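GDP-perosamine synthase (Caulobacter crescentus, PDB 3BN1) catalyses the pyridoxal 5'-phosphate-dependent transfer of the amino group of L-glutamate to GDP-4-keto-6-deoxy-D-mannose, giving GDP-perosamine. Local coordinates at residues 13-18 with 352-357; 258-263 with 285-290. All coordinates share one frame; numbering follows the deposited sequence.

Contact 1. Residues 13-18 with 352-357; sequences APRLDG and THAGLT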
loop_
_atom_site.group_PDB
_atom_site.type_symbol
_atom_site.label_atom_id
_atom_site.label_comp_id
_atom_site.label_asym_id
_atom_site.label_seq_id
_atom_site.Cartn_x
_atom_site.Cartn_y
_atom_site.Cartn_z
ATOM N N ALA A 13 -7.070 -3.407 -20.685
ATOM C CA ALA A 13 -6.276 -4.638 -20.628
ATOM C C ALA A 13 -4.794 -4.262 -20.771
ATOM O O ALA A 13 -4.401 -3.484 -21.657
ATOM C CB ALA A 13 -6.686 -5.591 -21.742
ATOM N N PRO A 14 -3.978 -4.783 -19.869
ATOM C CA PRO A 14 -2.558 -4.486 -19.891
ATOM C C PRO A 14 -1.887 -5.017 -21.159
ATOM O O PRO A 14 -2.033 -6.185 -21.556
ATOM C CB PRO A 14 -2.018 -5.243 -18.652
ATOM C CG PRO A 14 -3.210 -5.586 -17.830
ATOM C CD PRO A 14 -4.289 -5.800 -18.856
ATOM N N ARG A 15 -1.113 -4.146 -21.787
ATOM C CA ARG A 15 -0.334 -4.582 -22.922
ATOM C C ARG A 15 1.107 -4.679 -22.434
ATOM O O ARG A 15 1.820 -3.690 -22.294
ATOM C CB ARG A 15 -0.440 -3.589 -24.064
ATOM C CG ARG A 15 0.019 -4.212 -25.345
ATOM C CD ARG A 15 -0.757 -3.571 -26.428
ATOM N NE ARG A 15 -0.019 -3.735 -27.660
ATOM C CZ ARG A 15 -0.233 -4.754 -28.478
ATOM N NH1 ARG A 15 -1.185 -5.634 -28.179
ATOM N NH2 ARG A 15 0.473 -4.875 -29.595
ATOM N N LEU A 16 1.542 -5.881 -22.106
ATOM C CA LEU A 16 2.915 -6.037 -21.655
ATOM C C LEU A 16 3.708 -6.537 -22.867
ATOM O O LEU A 16 4.088 -7.690 -22.951
ATOM C CB LEU A 16 2.910 -7.035 -20.500
ATOM C CG LEU A 16 1.861 -6.843 -19.379
ATOM C CD1 LEU A 16 2.012 -7.904 -18.291
ATOM C CD2 LEU A 16 1.976 -5.461 -18.757
ATOM N N ASP A 17 3.960 -5.660 -23.820
ATOM C CA ASP A 17 4.607 -6.055 -25.061
ATOM C C ASP A 17 6.006 -5.468 -25.265
ATOM O O ASP A 17 6.476 -5.373 -26.400
ATOM C CB ASP A 17 3.699 -5.704 -26.240
ATOM C CG ASP A 17 3.606 -4.207 -26.482
ATOM O OD1 ASP A 17 3.943 -3.409 -25.574
ATOM O OD2 ASP A 17 3.187 -3.817 -27.592
ATOM N N GLY A 18 6.654 -5.153 -24.145
ATOM C CA GLY A 18 8.018 -4.647 -24.045
ATOM C C GLY A 18 8.871 -5.621 -23.195
ATOM O O GLY A 18 8.694 -6.861 -23.273
ATOM N N THR A 352 -11.352 1.106 -24.761
ATOM C CA THR A 352 -10.233 1.927 -25.212
ATOM C C THR A 352 -9.002 1.346 -24.580
ATOM O O THR A 352 -8.809 1.440 -23.366
ATOM C CB THR A 352 -10.388 3.385 -24.671
ATOM O OG1 THR A 352 -11.786 3.702 -24.495
ATOM C CG2 THR A 352 -9.803 4.361 -25.653
ATOM N N HIS A 353 -8.200 0.702 -25.401
ATOM C CA HIS A 353 -6.948 0.096 -24.926
ATOM C C HIS A 353 -6.106 -0.288 -26.129
ATOM O O HIS A 353 -6.641 -0.431 -27.231
ATOM C CB HIS A 353 -7.109 -1.052 -23.856
ATOM C CG HIS A 353 -7.737 -2.316 -24.366
ATOM N ND1 HIS A 353 -7.070 -3.222 -25.163
ATOM C CD2 HIS A 353 -8.997 -2.794 -24.224
ATOM C CE1 HIS A 353 -7.893 -4.196 -25.501
ATOM N NE2 HIS A 353 -9.062 -3.973 -24.922
ATOM N N ALA A 354 -4.813 -0.469 -25.910
ATOM C CA ALA A 354 -3.870 -0.753 -26.978
ATOM C C ALA A 354 -4.041 -2.033 -27.723
ATOM O O ALA A 354 -3.477 -2.133 -28.810
ATOM C CB ALA A 354 -2.372 -0.596 -26.519
ATOM N N GLY A 355 -4.762 -3.006 -27.170
ATOM C CA GLY A 355 -4.960 -4.278 -27.870
ATOM C C GLY A 355 -6.171 -4.298 -28.835
ATOM O O GLY A 355 -6.401 -5.294 -29.515
ATOM N N LEU A 356 -6.937 -3.212 -28.919
ATOM C CA LEU A 356 -8.137 -3.192 -29.794
ATOM C C LEU A 356 -7.859 -2.989 -31.272
ATOM O O LEU A 356 -7.071 -2.108 -31.635
ATOM C CB LEU A 356 -9.131 -2.117 -29.356
ATOM C CG LEU A 356 -9.478 -2.262 -27.878
ATOM C CD1 LEU A 356 -10.171 -0.957 -27.675
ATOM C CD2 LEU A 356 -10.476 -3.477 -27.785
ATOM N N THR A 357 -8.520 -3.817 -32.095
ATOM C CA THR A 357 -8.442 -3.764 -33.563
ATOM C C THR A 357 -9.580 -2.945 -34.158
ATOM O O THR A 357 -10.602 -2.753 -33.513
ATOM C CB THR A 357 -8.475 -5.184 -34.234
ATOM O OG1 THR A 357 -9.738 -5.828 -34.033
ATOM C CG2 THR A 357 -7.372 -6.046 -33.657
HETATM O O HOH W 1 -3.595 -0.593 -23.075
HETATM O O HOH W 2 -4.041 -3.927 -24.307
#

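Contact 2. Residues 258-263 with 285-290; sequences RVVGWY and HVFWMY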
loop_
_atom_site.group_PDB
_atom_site.type_symbol
_atom_site.label_atom_id
_atom_site.label_comp_id
_atom_site.label_asym_id
_atom_site.label_seq_id
_atom_site.Cartn_x
_atom_site.Cartn_y
_atom_site.Cartn_z
ATOM N N ARG A 258 -4.890 5.519 -32.428
ATOM C CA ARG A 258 -5.440 4.840 -33.596
ATOM C C ARG A 258 -6.893 4.423 -33.317
ATOM O O ARG A 258 -7.832 4.645 -34.107
ATOM C CB ARG A 258 -4.607 3.562 -33.702
ATOM C CG ARG A 258 -4.152 3.193 -35.077
ATOM C CD ARG A 258 -2.650 2.980 -35.047
ATOM N NE ARG A 258 -2.257 2.074 -33.977
ATOM C CZ ARG A 258 -1.046 2.044 -33.420
ATOM N NH1 ARG A 258 -0.094 2.912 -33.785
ATOM N NH2 ARG A 258 -0.773 1.176 -32.455
ATOM N N VAL A 259 -7.047 3.826 -32.133
ATOM C CA VAL A 259 -8.324 3.321 -31.683
ATOM C C VAL A 259 -9.316 4.457 -31.605
ATOM O O VAL A 259 -10.453 4.367 -32.108
ATOM C CB VAL A 259 -8.207 2.671 -30.296
ATOM C CG1 VAL A 259 -9.642 2.658 -29.565
ATOM C CG2 VAL A 259 -7.617 1.262 -30.466
ATOM N N VAL A 260 -8.853 5.546 -31.003
ATOM C CA VAL A 260 -9.672 6.733 -30.857
ATOM C C VAL A 260 -10.045 7.240 -32.247
ATOM O O VAL A 260 -11.159 7.711 -32.508
ATOM C CB VAL A 260 -8.838 7.874 -30.148
ATOM C CG1 VAL A 260 -9.612 9.195 -30.257
ATOM C CG2 VAL A 260 -8.679 7.569 -28.697
ATOM N N GLY A 261 -9.079 7.151 -33.155
ATOM C CA GLY A 261 -9.375 7.622 -34.501
ATOM C C GLY A 261 -10.459 6.827 -35.203
ATOM O O GLY A 261 -11.277 7.360 -35.968
ATOM N N TRP A 262 -10.498 5.545 -34.896
ATOM C CA TRP A 262 -11.486 4.645 -35.480
ATOM C C TRP A 262 -12.863 5.048 -34.982
ATOM O O TRP A 262 -13.818 5.128 -35.754
ATOM C CB TRP A 262 -11.126 3.222 -35.099
ATOM C CG TRP A 262 -10.025 2.736 -35.921
ATOM C CD1 TRP A 262 -9.727 3.131 -37.206
ATOM C CD2 TRP A 262 -9.049 1.739 -35.550
ATOM N NE1 TRP A 262 -8.583 2.473 -37.630
ATOM C CE2 TRP A 262 -8.151 1.614 -36.645
ATOM C CE3 TRP A 262 -8.852 0.937 -34.406
ATOM C CZ2 TRP A 262 -7.094 0.668 -36.656
ATOM C CZ3 TRP A 262 -7.780 0.005 -34.413
ATOM C CH2 TRP A 262 -6.905 -0.098 -35.538
ATOM N N TYR A 263 -12.929 5.364 -33.689
ATOM C CA TYR A 263 -14.164 5.848 -33.058
ATOM C C TYR A 263 -14.666 7.117 -33.722
ATOM O O TYR A 263 -15.864 7.215 -34.004
ATOM C CB TYR A 263 -13.995 6.065 -31.540
ATOM C CG TYR A 263 -14.211 4.850 -30.632
ATOM C CD1 TYR A 263 -15.370 4.094 -30.685
ATOM C CD2 TYR A 263 -13.260 4.485 -29.707
ATOM C CE1 TYR A 263 -15.549 2.979 -29.854
ATOM C CE2 TYR A 263 -13.407 3.371 -28.873
ATOM C CZ TYR A 263 -14.555 2.621 -28.919
ATOM O OH TYR A 263 -14.749 1.538 -28.055
ATOM N N HIS A 285 -4.895 14.898 -25.445
ATOM C CA HIS A 285 -5.844 14.149 -24.649
ATOM C C HIS A 285 -5.439 12.703 -24.931
ATOM O O HIS A 285 -5.445 12.223 -26.080
ATOM C CB HIS A 285 -7.196 14.432 -25.219
ATOM C CG HIS A 285 -8.317 13.808 -24.472
ATOM N ND1 HIS A 285 -8.214 12.567 -23.881
ATOM C CD2 HIS A 285 -9.606 14.213 -24.318
ATOM C CE1 HIS A 285 -9.384 12.235 -23.372
ATOM N NE2 HIS A 285 -10.241 13.217 -23.604
ATOM N N VAL A 286 -4.976 12.019 -23.896
ATOM C CA VAL A 286 -4.480 10.665 -24.058
ATOM C C VAL A 286 -5.541 9.551 -24.098
ATOM O O VAL A 286 -5.237 8.406 -24.455
ATOM C CB VAL A 286 -3.278 10.351 -23.165
ATOM C CG1 VAL A 286 -2.045 11.247 -23.536
ATOM C CG2 VAL A 286 -3.693 10.370 -21.718
ATOM N N PHE A 287 -6.794 9.901 -23.838
ATOM C CA PHE A 287 -7.846 8.903 -23.974
ATOM C C PHE A 287 -7.728 7.592 -23.179
ATOM O O PHE A 287 -7.786 6.464 -23.722
ATOM C CB PHE A 287 -8.145 8.695 -25.466
ATOM C CG PHE A 287 -9.038 9.759 -26.053
ATOM C CD1 PHE A 287 -10.426 9.726 -25.843
ATOM C CD2 PHE A 287 -8.505 10.842 -26.729
ATOM C CE1 PHE A 287 -11.297 10.751 -26.340
ATOM C CE2 PHE A 287 -9.348 11.837 -27.264
ATOM C CZ PHE A 287 -10.744 11.809 -27.049
ATOM N N TRP A 288 -7.630 7.745 -21.856
ATOM C CA TRP A 288 -7.631 6.567 -21.011
ATOM C C TRP A 288 -8.913 5.762 -21.358
ATOM O O TRP A 288 -8.926 4.520 -21.453
ATOM C CB TRP A 288 -7.646 6.985 -19.534
ATOM C CG TRP A 288 -7.788 5.712 -18.668
ATOM C CD1 TRP A 288 -7.087 4.533 -18.786
ATOM C CD2 TRP A 288 -8.690 5.538 -17.572
ATOM N NE1 TRP A 288 -7.549 3.612 -17.837
ATOM C CE2 TRP A 288 -8.507 4.231 -17.066
ATOM C CE3 TRP A 288 -9.722 6.322 -17.047
ATOM C CZ2 TRP A 288 -9.301 3.711 -16.038
ATOM C CZ3 TRP A 288 -10.448 5.821 -15.947
ATOM C CH2 TRP A 288 -10.198 4.557 -15.435
ATOM N N MET A 289 -9.996 6.491 -21.624
ATOM C CA MET A 289 -11.260 5.898 -22.015
ATOM C C MET A 289 -11.945 6.868 -22.939
ATOM O O MET A 289 -11.910 8.085 -22.658
ATOM C CB MET A 289 -12.132 5.851 -20.771
ATOM C CG MET A 289 -11.480 4.984 -19.717
ATOM S SD MET A 289 -12.411 3.537 -19.406
ATOM C CE MET A 289 -13.029 4.147 -17.823
ATOM N N TYR A 290 -12.560 6.313 -23.988
ATOM C CA TYR A 290 -13.388 7.051 -24.953
ATOM C C TYR A 290 -14.826 7.146 -24.391
ATOM O O TYR A 290 -15.496 6.117 -24.224
ATOM C CB TYR A 290 -13.316 6.382 -26.330
ATOM C CG TYR A 290 -13.958 7.182 -27.404
ATOM C CD1 TYR A 290 -15.374 7.117 -27.606
ATOM C CD2 TYR A 290 -13.179 8.011 -28.224
ATOM C CE1 TYR A 290 -15.988 7.853 -28.646
ATOM C CE2 TYR A 290 -13.786 8.742 -29.277
ATOM C CZ TYR A 290 -15.171 8.685 -29.455
ATOM O OH TYR A 290 -15.690 9.445 -30.491
#

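Contact 1. Residues 13-18 with 352-357
The imidazole of His353 is sandwiched between two aliphatic groups: Ala13 CB stands over the centre of one face, a CH-pi contact 4.1 Å from the ring centroid and 6° off the normal, and Leu356 CG covers the other. His353 opens a type I beta turn, His353-Leu356, between strand 347-350 and helix 358-371, and the contact joins this C-terminal part of the aspartate-aminotransferase-like chain to the N-terminal loop leading into helix 20-30. The guanidinium of Arg15 has Ala354 O over the rim of one face and Asp17 CB over that of the opposite one. The single methyl of Ala13 fits over the imidazole centre almost along the normal. The chi1 of His353, 68°, sets CG between backbone N and carbonyl carbon and folds the ring back over its own turn, where ND1 accepts Gly355 N at 3.1 Å, the donor tilted 20° from the ring plane. Arg15 reaches along the surface with an aliphatic stem, CD lying 3.4 Å from Ala354 CB. Asp17 shares its carboxylate between two arginines, OD2 in a salt bridge with Arg15 NE at 3.2 Å and OD1 with Arg248. Polar contact between the loops runs through water: one molecule accepts from Ala354 N and donates weakly to Ala13 O, and a second donates to Ala13 O at 2.7 Å and lies 3.2 Å from His353 ND1.

Contact 2. Residues 258-263 with 285-290
Tyr263 and Tyr290 form an offset stack that joins helix 249-266 to the segment leading into the small four-stranded antiparallel sheet of this aminotransferase. Their centroids are 4.4 Å apart and the planes 20° from parallel, and the two side chains run antiparallel. Tyr290 has CG anti to its own N (chi1 -171°), which lays its ring across the base of Tyr263.

Two CH-pi contacts accompany the stack. Tyr263 CB rests over the Tyr290 face, 3.7 Å from the centroid, so Tyr290 covers both the methylene and the near part of the neighbouring ring. One turn back on the helix, Val260 points CG1 at the centre of the Phe287 face, 4.0 Å from its centroid and 13° off the normal.

Apolar packing adds to these. Val260 CG2 presses on Phe287 CG at 3.5 Å, while CG1 also lies at the edge of the Tyr290 ring; the forked valine thus serves two aromatics at once. The far face of Phe287 is backed by His285 CE1.

Polar bonds lie around this apolar core. Phe287 N donates to His285 ND1 at 3.0 Å, close to the imidazole plane, and so holds the ring that backs Phe287. At the ends of the tyrosines, Tyr263 OH bonds to Pro351 O and Tyr290 OH to Glu264 OE2. Tyrosine therefore suits both buried places: each puts a broad ring face into the apolar contact while its hydroxyl finds an acceptor at the far end.

Contact 2 is nested within the long chain loop closed by contact 1, and their centres lie 13 Å apart. They meet directly at Thr352, whose OG1 is 2.8 Å from Tyr290 N, a probable hydrogen bond, and at Thr357 C, 3.5 Å from Trp262 CZ3. Helix 249-266 is common ground: it supplies 258-263 to contact 2, while its Ala255 and Val259 pack against Ala354 and Leu356 of contact 1. Segment 285-290 also reaches the active site, since Trp288 touches the bound 2-oxoglutarate. The side chains of His353 and Tyr290 stand farther back, about 12 Å and about 14 Å from that ligand.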